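Heterodimeric restriction endonuclease R.BspD6I small subunit (Bacillus sp., PDB 2P14) acts as the catalytic subunit of a heterodimeric type IIS restriction endonuclease, probably cutting DNA in complex with a site-specific nickase. Local coordinates at residues V39-L44 / G52-G57; S167-G170 / E175-L178; D6-V11 / D136-L141; D148-H151 / N155-K158; L62-H67 / Q95-K100. All blocks are in the same frame, centred on the assembly; numbering follows the deposited sequence.

Interaction 1 (V39-L44 / G52-G57); sequences VPNFKL and GNAIPG. With SO4 (sulfate ion), chain B; SO4 (sulfate ion), chain C.
The loop that leaves edge strand 37-40 of the PD-(D/E)XK-family sheet is pinned to the loop 52-57 by Asn-41, whose amide grips the backbone of Ile-55 at two points. Asn-41 OD1 accepts from Ile-55 N at 2.8 Å, with the donor 16° out of the carbonyl plane. Asn-41 ND2 donates a hydrogen bond to Ile-55 O at 3.0 Å. This second bond is nearly straight (166°) and lies on a lone pair in the carbonyl plane. CG stands anti to the backbone N (chi1 -178°), and this extends the amide across the Ile-55 backbone. ND2 also reaches Val-58 O. Cut back to an alanine here, the side chain would lose both bonds, and the N-H and C=O of Ile-55 would probably be left without these mates.

Asn-41 is the centre of an inverse gamma turn. Its own O lies 3.2 Å from Ala-54 CB. Further along, Lys-43 N donates to Gly-52 O at 2.8 Å. On the same loop, Asn-53 N and Ala-54 N bind one sulfate, and Gly-57 N binds another. Both ions probably come from the crystallisation liquor. A CB on Gly-52 would collide with the first.

Strand 61-64 lies alongside strand 37-40, with Val-39 bonded to Leu-62. Phe-42 turns from the loop onto helix 17-32, where it meets Glu-22 and Trp-23.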
# COMPACT_ATOMS: atom_id res chain seq x y z
N VAL A 39 -8.46 -9.74 1.73
CA VAL A 39 -9.81 -9.17 1.89
C VAL A 39 -9.87 -7.81 1.18
O VAL A 39 -9.33 -6.82 1.71
CB VAL A 39 -10.17 -9.00 3.38
CG1 VAL A 39 -11.65 -8.61 3.53
CG2 VAL A 39 -9.90 -10.28 4.14
N PRO A 40 -10.47 -7.77 -0.03
CA PRO A 40 -10.70 -6.49 -0.70
C PRO A 40 -11.93 -5.82 -0.13
O PRO A 40 -13.01 -6.44 -0.07
CB PRO A 40 -10.91 -6.91 -2.16
CG PRO A 40 -11.53 -8.28 -2.08
CD PRO A 40 -10.93 -8.92 -0.84
N ASN A 41 -11.78 -4.58 0.33
CA ASN A 41 -12.93 -3.82 0.81
C ASN A 41 -13.62 -3.06 -0.32
O ASN A 41 -13.65 -1.82 -0.31
CB ASN A 41 -12.54 -2.91 1.98
CG ASN A 41 -13.72 -2.15 2.54
OD1 ASN A 41 -14.87 -2.61 2.37
ND2 ASN A 41 -13.49 -1.04 3.20
N PHE A 42 -14.13 -3.80 -1.28
CA PHE A 42 -14.90 -3.25 -2.40
C PHE A 42 -15.56 -4.43 -3.07
O PHE A 42 -15.24 -5.60 -2.78
CB PHE A 42 -14.01 -2.44 -3.38
CG PHE A 42 -12.77 -3.19 -3.85
CD1 PHE A 42 -12.83 -4.06 -4.95
CD2 PHE A 42 -11.54 -2.99 -3.22
CE1 PHE A 42 -11.69 -4.74 -5.39
CE2 PHE A 42 -10.40 -3.69 -3.66
CZ PHE A 42 -10.48 -4.53 -4.73
N LYS A 43 -16.49 -4.13 -3.98
CA LYS A 43 -17.22 -5.19 -4.67
C LYS A 43 -17.00 -5.17 -6.16
O LYS A 43 -16.57 -4.18 -6.74
CB LYS A 43 -18.73 -5.08 -4.37
CG LYS A 43 -19.05 -5.10 -2.88
CD LYS A 43 -18.73 -6.46 -2.22
CE LYS A 43 -19.80 -7.52 -2.58
NZ LYS A 43 -19.59 -8.86 -1.96
N LEU A 44 -17.33 -6.29 -6.80
CA LEU A 44 -17.28 -6.37 -8.25
C LEU A 44 -18.69 -6.50 -8.77
O LEU A 44 -19.56 -7.11 -8.12
CB LEU A 44 -16.49 -7.58 -8.69
CG LEU A 44 -15.08 -7.84 -8.15
CD1 LEU A 44 -14.55 -9.04 -8.90
CD2 LEU A 44 -14.18 -6.64 -8.36
N GLY A 52 -16.62 -0.35 -6.21
CA GLY A 52 -16.55 0.36 -4.94
C GLY A 52 -17.45 -0.29 -3.91
O GLY A 52 -17.35 -1.51 -3.68
N ASN A 53 -18.36 0.48 -3.33
CA ASN A 53 -19.24 -0.01 -2.27
C ASN A 53 -18.45 -0.53 -1.06
O ASN A 53 -18.75 -1.57 -0.48
CB ASN A 53 -20.24 -1.06 -2.78
CG ASN A 53 -21.38 -0.45 -3.57
OD1 ASN A 53 -21.54 0.78 -3.61
ND2 ASN A 53 -22.18 -1.29 -4.21
N ALA A 54 -17.45 0.25 -0.68
CA ALA A 54 -16.59 -0.11 0.45
C ALA A 54 -17.34 0.01 1.78
O ALA A 54 -18.24 0.85 1.94
CB ALA A 54 -15.40 0.78 0.49
N ILE A 55 -16.94 -0.80 2.74
CA ILE A 55 -17.42 -0.62 4.11
C ILE A 55 -16.69 0.60 4.73
O ILE A 55 -15.46 0.63 4.78
CB ILE A 55 -17.10 -1.88 4.96
CG1 ILE A 55 -17.79 -3.10 4.36
CG2 ILE A 55 -17.50 -1.65 6.46
CD1 ILE A 55 -17.35 -4.40 4.97
N PRO A 56 -17.42 1.60 5.24
CA PRO A 56 -16.76 2.69 5.97
C PRO A 56 -15.92 2.19 7.15
O PRO A 56 -16.32 1.25 7.84
CB PRO A 56 -17.92 3.53 6.50
CG PRO A 56 -19.04 3.23 5.55
CD PRO A 56 -18.88 1.80 5.13
N GLY A 57 -14.78 2.85 7.36
CA GLY A 57 -13.93 2.61 8.51
C GLY A 57 -12.99 1.43 8.42
O GLY A 57 -12.34 1.12 9.41
S SO4 B . -17.51 3.56 -2.56
O1 SO4 B . -16.57 4.65 -2.84
O2 SO4 B . -18.46 3.94 -1.50
O3 SO4 B . -16.70 2.42 -2.11
O4 SO4 B . -18.24 3.24 -3.80
S SO4 C . -12.70 5.40 5.95
O1 SO4 C . -12.36 4.97 7.31
O2 SO4 C . -12.56 6.86 5.88
O3 SO4 C . -14.08 5.00 5.65
O4 SO4 C . -11.78 4.76 5.01

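Interaction 2 (S167-G170 / E175-L178); sequences SDLG and EEWL
Leu-169 reaches from its loop to the helix 174-184 and sets its two methyls on different partners. CG stands anti to the carbonyl carbon (chi1 -64°), with the chain extended at chi2. This splits the fork between Trp-177 and Glu-176.

CD1 is the branch that meets the helix backbone. Leu-169 CD1 lies 3.7 Å from Trp-177 CA and 3.9 Å from Trp-177 CB. It also touches Glu-176 CG at 3.8 Å. The other methyl sits over the flat face of the Glu-176 carboxylate. Leu-169 CD2 is 3.6 Å from Glu-176 CD and almost as near to both carboxylate oxygens. The two side chains cross at about a right angle. Glu-176 is extended beyond CG, which brings its carboxylate out from the helix to lie under Leu-169 CD2.

Trp-177 offers Leu-169 its CA, N and CB, while the indole leads elsewhere. Its CG is anti to the backbone N (chi1 -178°). The indole NE1 is satisfied by Leu-164 O, and Lys-125 makes a cation-pi contact with the ring. That lysine also binds Leu-169 O, and in this way one charge ties the loop to the ring.

The contact is van der Waals packing, apolar against Trp-177 and methyl-on-carboxylate against Glu-176. It belongs to a helix-loop-helix unit. A leucine of the link between helices 154-165 and 174-184 folds back onto the early part of the second helix.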
# COMPACT_ATOMS: atom_id res chain seq x y z
N SER A 167 12.62 3.21 10.62
CA SER A 167 12.17 3.52 11.97
C SER A 167 13.17 4.38 12.77
O SER A 167 12.82 4.91 13.83
CB SER A 167 11.79 2.24 12.72
OG SER A 167 12.93 1.51 13.09
N ASP A 168 14.38 4.49 12.25
CA ASP A 168 15.41 5.34 12.87
C ASP A 168 15.14 6.80 12.57
O ASP A 168 15.68 7.68 13.25
CB ASP A 168 16.82 4.98 12.37
CG ASP A 168 16.94 5.08 10.84
OD1 ASP A 168 16.16 4.39 10.16
OD2 ASP A 168 17.80 5.83 10.35
N LEU A 169 14.33 7.08 11.54
CA LEU A 169 14.06 8.44 11.14
C LEU A 169 12.74 8.89 11.72
O LEU A 169 11.72 8.22 11.56
CB LEU A 169 14.03 8.56 9.61
CG LEU A 169 15.29 8.29 8.80
CD1 LEU A 169 14.98 8.45 7.33
CD2 LEU A 169 16.41 9.25 9.17
N GLY A 170 12.76 10.03 12.39
CA GLY A 170 11.55 10.55 13.02
C GLY A 170 10.65 11.23 12.02
O GLY A 170 11.03 11.41 10.86
N GLU A 175 11.83 14.27 4.42
CA GLU A 175 12.57 14.47 3.17
C GLU A 175 13.60 13.36 3.00
O GLU A 175 13.66 12.74 1.95
CB GLU A 175 13.27 15.83 3.16
CG GLU A 175 12.27 17.00 3.07
CD GLU A 175 11.79 17.49 4.45
OE1 GLU A 175 12.05 16.82 5.47
OE2 GLU A 175 11.14 18.57 4.48
N GLU A 176 14.38 13.10 4.03
CA GLU A 176 15.39 12.05 3.98
C GLU A 176 14.75 10.67 3.77
O GLU A 176 15.28 9.82 3.05
CB GLU A 176 16.23 12.07 5.26
CG GLU A 176 17.21 10.90 5.37
CD GLU A 176 18.18 10.98 6.54
OE1 GLU A 176 18.11 11.93 7.36
OE2 GLU A 176 19.05 10.07 6.62
N TRP A 177 13.61 10.45 4.42
CA TRP A 177 12.95 9.18 4.34
C TRP A 177 12.49 8.93 2.92
O TRP A 177 12.71 7.83 2.36
CB TRP A 177 11.71 9.20 5.27
CG TRP A 177 10.91 7.92 5.35
CD1 TRP A 177 11.36 6.63 5.12
CD2 TRP A 177 9.54 7.80 5.74
NE1 TRP A 177 10.35 5.73 5.37
CE2 TRP A 177 9.22 6.43 5.74
CE3 TRP A 177 8.55 8.75 6.09
CZ2 TRP A 177 7.95 5.95 6.09
CZ3 TRP A 177 7.29 8.27 6.43
CH2 TRP A 177 7.00 6.90 6.43
N LEU A 178 11.77 9.90 2.34
CA LEU A 178 11.27 9.68 1.00
C LEU A 178 12.42 9.53 -0.03
O LEU A 178 12.32 8.76 -0.99
CB LEU A 178 10.30 10.78 0.57
CG LEU A 178 8.99 10.93 1.35
CD1 LEU A 178 8.10 12.03 0.69
CD2 LEU A 178 8.22 9.57 1.50

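Interaction 3 (D6-V11 / D136-L141); sequences DFYEEV and DQFKKL
The ionic part of the contact is the salt bridge between Lys-139 and Glu-9. Lys-139 NZ lies 2.6 Å from Glu-9 OE2. It meets that oxygen on its anti side, 17° out of the carboxylate plane. The two chains differ in shape. Lys-139 is straight beyond CG and reaches out from its helix, while Glu-9 is bent at chi2 (-48°) and turns its carboxylate to meet it. Asp-136 OD1 is 4.6 Å from Glu-9 OE2, a like-charge approach that the ammonium may soften.

Water extends the polar part. One water accepts from Lys-139 NZ at 2.9 Å and donates to Asp-6 OD1, linking a second acid to the lysine. With a leucine in place of Lys-139 the ammonium is gone; Glu-9 would probably lose its countercharge close to Asp-136, and the water its link to the helix.

The remaining contacts are apolar or aromatic. Tyr-8 and Phe-138 cross at about a right angle. Tyr-8 OH meets the edge of the Phe-138 ring, 3.4 Å from CE2, and its hydrogen-bonding partner is Thr-25 OG1. Tyr-8 CB also rests 4.2 Å from Lys-139 CE.

The contact joins the region of helix 2-7 and residues 8-9 to helix 135-146. Helix 17-32 borders both aromatic rings, with Asn-24 on Tyr-8 and Val-28 on Phe-138. Leu-109 of strand 104-110 touches both rings as well.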
# COMPACT_ATOMS: atom_id res chain seq x y z
N ASP A 6 1.22 -2.94 -15.98
CA ASP A 6 0.95 -2.03 -17.11
C ASP A 6 -0.44 -1.41 -16.99
O ASP A 6 -0.65 -0.29 -17.45
CB ASP A 6 1.06 -2.76 -18.46
CG ASP A 6 2.46 -3.24 -18.78
OD1 ASP A 6 3.43 -2.71 -18.19
OD2 ASP A 6 2.57 -4.16 -19.63
N PHE A 7 -1.39 -2.15 -16.40
CA PHE A 7 -2.76 -1.62 -16.29
C PHE A 7 -2.82 -0.36 -15.42
O PHE A 7 -3.72 0.48 -15.57
CB PHE A 7 -3.78 -2.67 -15.83
CG PHE A 7 -5.22 -2.16 -15.88
CD1 PHE A 7 -5.92 -2.12 -17.07
CD2 PHE A 7 -5.85 -1.76 -14.70
CE1 PHE A 7 -7.25 -1.64 -17.11
CE2 PHE A 7 -7.17 -1.27 -14.73
CZ PHE A 7 -7.86 -1.22 -15.92
N TYR A 8 -1.88 -0.18 -14.50
CA TYR A 8 -1.86 1.10 -13.76
C TYR A 8 -1.87 2.32 -14.66
O TYR A 8 -2.38 3.36 -14.27
CB TYR A 8 -0.64 1.18 -12.83
CG TYR A 8 -0.79 0.44 -11.52
CD1 TYR A 8 0.04 -0.65 -11.20
CD2 TYR A 8 -1.76 0.83 -10.59
CE1 TYR A 8 -0.05 -1.32 -9.99
CE2 TYR A 8 -1.88 0.14 -9.37
CZ TYR A 8 -1.03 -0.92 -9.08
OH TYR A 8 -1.13 -1.55 -7.88
N GLU A 9 -1.34 2.18 -15.88
CA GLU A 9 -1.27 3.33 -16.80
C GLU A 9 -2.61 3.55 -17.52
O GLU A 9 -2.76 4.54 -18.26
CB GLU A 9 -0.10 3.16 -17.79
CG GLU A 9 1.24 2.84 -17.10
CD GLU A 9 1.52 3.76 -15.91
OE1 GLU A 9 1.11 4.95 -15.94
OE2 GLU A 9 2.13 3.29 -14.90
N GLU A 10 -3.57 2.65 -17.30
CA GLU A 10 -4.93 2.77 -17.89
C GLU A 10 -5.98 3.15 -16.85
O GLU A 10 -7.08 3.53 -17.19
CB GLU A 10 -5.36 1.49 -18.60
CG GLU A 10 -4.38 0.97 -19.62
CD GLU A 10 -4.00 2.01 -20.69
OE1 GLU A 10 -4.90 2.75 -21.17
OE2 GLU A 10 -2.81 2.10 -21.05
N VAL A 11 -5.62 3.07 -15.57
CA VAL A 11 -6.59 3.30 -14.49
C VAL A 11 -7.30 4.65 -14.65
O VAL A 11 -8.52 4.77 -14.41
CB VAL A 11 -5.86 3.19 -13.13
CG1 VAL A 11 -6.62 3.93 -12.00
CG2 VAL A 11 -5.62 1.74 -12.78
N ASP A 136 5.26 3.92 -9.29
CA ASP A 136 6.49 3.54 -9.97
C ASP A 136 7.42 2.74 -9.06
O ASP A 136 8.02 1.76 -9.47
CB ASP A 136 7.19 4.79 -10.52
CG ASP A 136 6.43 5.44 -11.69
OD1 ASP A 136 5.72 4.72 -12.45
OD2 ASP A 136 6.54 6.69 -11.86
N GLN A 137 7.47 3.13 -7.79
CA GLN A 137 8.25 2.39 -6.80
C GLN A 137 7.67 1.00 -6.55
O GLN A 137 8.41 0.02 -6.45
CB GLN A 137 8.31 3.16 -5.48
CG GLN A 137 9.15 4.44 -5.59
CD GLN A 137 8.89 5.40 -4.47
OE1 GLN A 137 8.01 5.21 -3.62
NE2 GLN A 137 9.69 6.48 -4.45
N PHE A 138 6.35 0.91 -6.45
CA PHE A 138 5.70 -0.36 -6.20
C PHE A 138 5.91 -1.31 -7.39
O PHE A 138 6.16 -2.51 -7.19
CB PHE A 138 4.21 -0.09 -5.96
CG PHE A 138 3.41 -1.31 -5.65
CD1 PHE A 138 3.75 -2.13 -4.57
CD2 PHE A 138 2.28 -1.64 -6.43
CE1 PHE A 138 2.98 -3.28 -4.26
CE2 PHE A 138 1.51 -2.76 -6.13
CZ PHE A 138 1.86 -3.58 -5.07
N LYS A 139 5.81 -0.78 -8.61
CA LYS A 139 6.07 -1.63 -9.79
C LYS A 139 7.49 -2.16 -9.74
O LYS A 139 7.72 -3.35 -10.02
CB LYS A 139 5.92 -0.86 -11.08
CG LYS A 139 4.55 -0.41 -11.46
CD LYS A 139 4.74 0.20 -12.83
CE LYS A 139 3.49 0.71 -13.41
NZ LYS A 139 3.75 1.22 -14.80
N LYS A 140 8.45 -1.29 -9.43
CA LYS A 140 9.85 -1.71 -9.31
C LYS A 140 9.99 -2.83 -8.27
O LYS A 140 10.60 -3.85 -8.57
CB LYS A 140 10.79 -0.54 -8.98
CG LYS A 140 11.33 0.16 -10.19
CD LYS A 140 12.65 0.85 -9.85
CE LYS A 140 13.55 1.05 -11.07
NZ LYS A 140 13.30 2.38 -11.72
N LEU A 141 9.37 -2.66 -7.10
CA LEU A 141 9.39 -3.65 -6.04
C LEU A 141 8.83 -5.00 -6.50
O LEU A 141 9.44 -6.04 -6.25
CB LEU A 141 8.65 -3.15 -4.80
CG LEU A 141 8.50 -4.15 -3.65
CD1 LEU A 141 9.87 -4.68 -3.18
CD2 LEU A 141 7.75 -3.49 -2.50
O HOH W 1 4.33 -0.75 -16.84

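Interaction 4 (D148-H151 / N155-K158); sequences DGEH and NKLK
Glu-150 and Lys-156 meet at their charged ends, the two side chains crossing at a slant. The ammonium comes up to the side of the carboxylate where both oxygens can be reached. Lys-156 NZ bonds to Glu-150 OE1 at 3.1 Å, on its syn lone pair, which faces OE2. A second, weak bond runs from Lys-156 NZ to Glu-150 OE2 at 3.4 Å. The grip is therefore two-pronged but uneven.

Both residues have CG anti to the backbone N: chi1 is -164° in Glu-150 and -179° in Lys-156. Each chain stays extended from there to its charged group. Apart from NZ, the lysine comes no nearer than 4.1 Å to the carboxylate oxygens, Lys-156 CD to Glu-150 OE2 and Lys-156 CE to Glu-150 OE1.

This is a surface salt bridge within the link between helices 135-146 and 154-165. It ties the loop to the first turn of the second helix.

The lysine is not held by the acid alone, for its side chain also touches Leu-145 of helix 135-146. That helix reaches the loop by a second route, since Lys-146 NZ binds Glu-150 O. Beside Lys-156, Leu-157 turns inward onto Leu-141 and Phe-152.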
# COMPACT_ATOMS: atom_id res chain seq x y z
N ASP A 148 12.54 -12.47 -12.00
CA ASP A 148 13.51 -13.53 -12.30
C ASP A 148 13.01 -14.92 -11.92
O ASP A 148 13.75 -15.90 -11.96
CB ASP A 148 14.91 -13.22 -11.72
CG ASP A 148 14.90 -13.04 -10.22
OD1 ASP A 148 13.81 -12.81 -9.64
OD2 ASP A 148 15.99 -13.11 -9.61
N GLY A 149 11.72 -15.02 -11.61
CA GLY A 149 11.08 -16.31 -11.34
C GLY A 149 11.17 -16.83 -9.91
O GLY A 149 10.73 -17.95 -9.63
N GLU A 150 11.70 -16.01 -9.00
CA GLU A 150 11.80 -16.34 -7.58
C GLU A 150 10.42 -16.56 -6.95
O GLU A 150 9.50 -15.75 -7.17
CB GLU A 150 12.54 -15.20 -6.85
CG GLU A 150 13.08 -15.56 -5.45
CD GLU A 150 13.59 -14.35 -4.65
OE1 GLU A 150 13.36 -13.18 -5.05
OE2 GLU A 150 14.21 -14.57 -3.60
N HIS A 151 10.27 -17.64 -6.17
CA HIS A 151 9.05 -17.91 -5.41
C HIS A 151 8.80 -16.71 -4.54
O HIS A 151 9.74 -16.10 -4.02
CB HIS A 151 9.22 -19.16 -4.52
CG HIS A 151 8.05 -19.43 -3.62
ND1 HIS A 151 8.08 -19.21 -2.26
CD2 HIS A 151 6.80 -19.88 -3.90
CE1 HIS A 151 6.90 -19.52 -1.74
NE2 HIS A 151 6.11 -19.93 -2.72
N ASN A 155 7.88 -13.32 3.85
CA ASN A 155 8.84 -12.85 4.84
C ASN A 155 9.92 -11.94 4.27
O ASN A 155 10.43 -11.07 4.98
CB ASN A 155 9.46 -14.03 5.59
CG ASN A 155 8.40 -14.94 6.17
OD1 ASN A 155 8.33 -16.15 5.85
ND2 ASN A 155 7.56 -14.38 7.02
N LYS A 156 10.27 -12.15 2.99
CA LYS A 156 11.17 -11.24 2.30
C LYS A 156 10.50 -9.88 2.11
O LYS A 156 11.16 -8.83 2.27
CB LYS A 156 11.64 -11.85 0.98
CG LYS A 156 12.61 -10.96 0.20
CD LYS A 156 13.04 -11.58 -1.13
CE LYS A 156 13.98 -10.62 -1.85
NZ LYS A 156 14.69 -11.25 -3.03
N LEU A 157 9.22 -9.88 1.76
CA LEU A 157 8.49 -8.63 1.66
C LEU A 157 8.45 -7.92 3.01
O LEU A 157 8.63 -6.70 3.08
CB LEU A 157 7.07 -8.86 1.11
CG LEU A 157 6.18 -7.61 0.99
CD1 LEU A 157 6.88 -6.52 0.18
CD2 LEU A 157 4.83 -8.00 0.37
N LYS A 158 8.23 -8.66 4.11
CA LYS A 158 8.27 -8.03 5.43
C LYS A 158 9.63 -7.35 5.69
O LYS A 158 9.69 -6.20 6.17
CB LYS A 158 7.94 -9.04 6.54
CG LYS A 158 7.75 -8.33 7.90
CD LYS A 158 7.36 -9.24 9.04
CE LYS A 158 8.63 -9.66 9.78
NZ LYS A 158 8.32 -10.52 10.95

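Interaction 5 (L62-H67 / Q95-K100); sequences LVEYEH and QEYKKK
Tyr-97 extends from helix 80-98 to strand 61-64, where it meets Leu-62 and Glu-64. At its CB the chain sets off with CG anti to the backbone N (chi1 -172°), which carries the ring toward the strand. One face of the ring, near its rim, is overlain by Lys-100 CD, 3.7 Å above the plane.

Farther out, CE1 is the ring carbon nearest to Leu-62. Leu-62 CD1 is 3.8 Å from Tyr-97 CE1, and Leu-62 CD2 is 3.9 Å from the same atom. The two side chains cross at about a right angle. Tyr-97 CE1 and CZ are both 3.6 Å from Glu-64 OE2.

At the tip, Tyr-97 OH donates to Glu-64 OE2 at 2.7 Å. The oxygen lies at the ring edge, in the ring plane. The carboxylate itself is turned 65° from the ring, and OE2 is met on its anti side, 23° out of the carboxylate plane. The hydroxyl is also bonded to Ser-69 OG, so two polar partners fix the end of a buried side chain.

Strand 61-64 runs between strands 37-40 and 69-75 of the mixed sheet. Leu-62 and Glu-64 point to the side of helix 80-98, and Val-63 points away from it. Ala-104, at the start of strand 104-110, and Ile-102, in the loop before it, also touch the tyrosine and add to the packing of helix 80-98 on the sheet.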
# COMPACT_ATOMS: atom_id res chain seq x y z
N LEU A 62 -6.81 -5.85 2.86
CA LEU A 62 -6.01 -6.47 3.92
C LEU A 62 -5.43 -7.76 3.36
O LEU A 62 -6.17 -8.55 2.78
CB LEU A 62 -6.86 -6.81 5.15
CG LEU A 62 -6.19 -7.64 6.25
CD1 LEU A 62 -5.06 -6.82 6.95
CD2 LEU A 62 -7.29 -8.11 7.24
N VAL A 63 -4.12 -7.96 3.54
CA VAL A 63 -3.53 -9.27 3.24
C VAL A 63 -2.90 -9.82 4.54
O VAL A 63 -2.08 -9.14 5.18
CB VAL A 63 -2.52 -9.22 2.06
CG1 VAL A 63 -1.32 -8.40 2.42
CG2 VAL A 63 -2.08 -10.62 1.62
N GLU A 64 -3.34 -11.01 4.94
CA GLU A 64 -2.80 -11.63 6.14
C GLU A 64 -1.89 -12.77 5.75
O GLU A 64 -2.32 -13.71 5.12
CB GLU A 64 -3.94 -12.12 7.03
CG GLU A 64 -4.76 -10.97 7.56
CD GLU A 64 -5.84 -11.40 8.55
OE1 GLU A 64 -6.48 -12.47 8.31
OE2 GLU A 64 -6.07 -10.65 9.51
N TYR A 65 -0.62 -12.65 6.10
CA TYR A 65 0.32 -13.74 5.87
C TYR A 65 0.51 -14.45 7.20
O TYR A 65 -0.01 -14.05 8.23
CB TYR A 65 1.64 -13.18 5.41
CG TYR A 65 1.56 -12.46 4.08
CD1 TYR A 65 1.35 -13.18 2.89
CD2 TYR A 65 1.69 -11.07 4.02
CE1 TYR A 65 1.27 -12.54 1.66
CE2 TYR A 65 1.62 -10.40 2.79
CZ TYR A 65 1.40 -11.14 1.61
OH TYR A 65 1.34 -10.46 0.40
N GLU A 66 1.33 -15.50 7.18
CA GLU A 66 1.52 -16.26 8.39
C GLU A 66 2.00 -15.44 9.59
O GLU A 66 1.44 -15.57 10.69
CB GLU A 66 2.53 -17.37 8.07
CG GLU A 66 2.69 -18.38 9.15
CD GLU A 66 3.17 -19.64 8.55
OE1 GLU A 66 2.31 -20.32 7.90
OE2 GLU A 66 4.39 -19.91 8.70
N HIS A 67 3.02 -14.62 9.39
CA HIS A 67 3.61 -13.98 10.56
C HIS A 67 3.32 -12.49 10.68
O HIS A 67 3.73 -11.84 11.63
CB HIS A 67 5.11 -14.24 10.60
CG HIS A 67 5.43 -15.69 10.75
ND1 HIS A 67 5.17 -16.39 11.90
CD2 HIS A 67 5.95 -16.59 9.87
CE1 HIS A 67 5.53 -17.66 11.74
NE2 HIS A 67 6.02 -17.80 10.52
N GLN A 95 -4.22 1.49 13.53
CA GLN A 95 -4.38 1.45 15.00
C GLN A 95 -5.41 0.41 15.37
O GLN A 95 -5.21 -0.42 16.27
CB GLN A 95 -4.85 2.82 15.51
CG GLN A 95 -3.79 3.88 15.56
CD GLN A 95 -4.36 5.23 16.00
OE1 GLN A 95 -5.55 5.52 15.84
NE2 GLN A 95 -3.48 6.08 16.53
N GLU A 96 -6.53 0.43 14.66
CA GLU A 96 -7.59 -0.53 14.94
C GLU A 96 -7.14 -1.97 14.75
O GLU A 96 -7.40 -2.84 15.58
CB GLU A 96 -8.81 -0.20 14.08
CG GLU A 96 -9.52 1.05 14.59
CD GLU A 96 -10.25 0.83 15.92
OE1 GLU A 96 -10.67 -0.32 16.21
OE2 GLU A 96 -10.41 1.82 16.67
N TYR A 97 -6.47 -2.22 13.63
CA TYR A 97 -6.02 -3.58 13.37
C TYR A 97 -5.02 -4.02 14.42
O TYR A 97 -5.03 -5.19 14.84
CB TYR A 97 -5.39 -3.69 11.97
CG TYR A 97 -5.08 -5.12 11.59
CD1 TYR A 97 -6.06 -5.94 11.03
CD2 TYR A 97 -3.82 -5.67 11.85
CE1 TYR A 97 -5.79 -7.26 10.70
CE2 TYR A 97 -3.52 -6.97 11.54
CZ TYR A 97 -4.50 -7.78 10.96
OH TYR A 97 -4.23 -9.09 10.65
N LYS A 98 -4.13 -3.10 14.80
CA LYS A 98 -3.05 -3.44 15.76
C LYS A 98 -3.60 -3.80 17.14
O LYS A 98 -2.89 -4.43 17.93
CB LYS A 98 -2.02 -2.33 15.85
CG LYS A 98 -1.17 -2.14 14.60
CD LYS A 98 -0.26 -3.30 14.34
CE LYS A 98 0.86 -3.46 15.38
NZ LYS A 98 1.94 -2.44 15.29
N LYS A 99 -4.83 -3.43 17.44
CA LYS A 99 -5.48 -3.88 18.69
C LYS A 99 -5.49 -5.41 18.83
O LYS A 99 -5.57 -5.94 19.96
CB LYS A 99 -6.90 -3.36 18.82
CG LYS A 99 -6.98 -1.87 19.11
CD LYS A 99 -8.43 -1.40 19.06
CE LYS A 99 -8.58 0.11 18.95
NZ LYS A 99 -7.56 0.88 19.72
N LYS A 100 -5.38 -6.11 17.71
CA LYS A 100 -5.39 -7.58 17.67
C LYS A 100 -4.08 -8.19 18.15
O LYS A 100 -4.02 -9.38 18.42
CB LYS A 100 -5.70 -8.10 16.25
CG LYS A 100 -7.02 -7.61 15.68
CD LYS A 100 -7.08 -7.87 14.17
CE LYS A 100 -8.40 -7.44 13.57
NZ LYS A 100 -9.46 -8.38 14.01

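Interactions 1 and 5 share the mixed sheet of the PD-(D/E)XK-type fold, where strands 37-40 and 61-64 are neighbours. Their centres are about 17 Å apart. Interaction 3 joins segments 125 residues apart and brings helix 135-146 to the N-terminal region. Interactions 1 and 5 fall between its segments in the chain. Interactions 4 and 2 follow in turn, each local to the C-terminal helices and each setting a loop against the next helix. Interaction 4 touches interaction 3 through Leu-157 on Leu-141, and interaction 5 through Leu-157 packing on Tyr-65. Interactions 1 and 2 lie on opposite sides of the chain's centre, about 32 Å apart between centres.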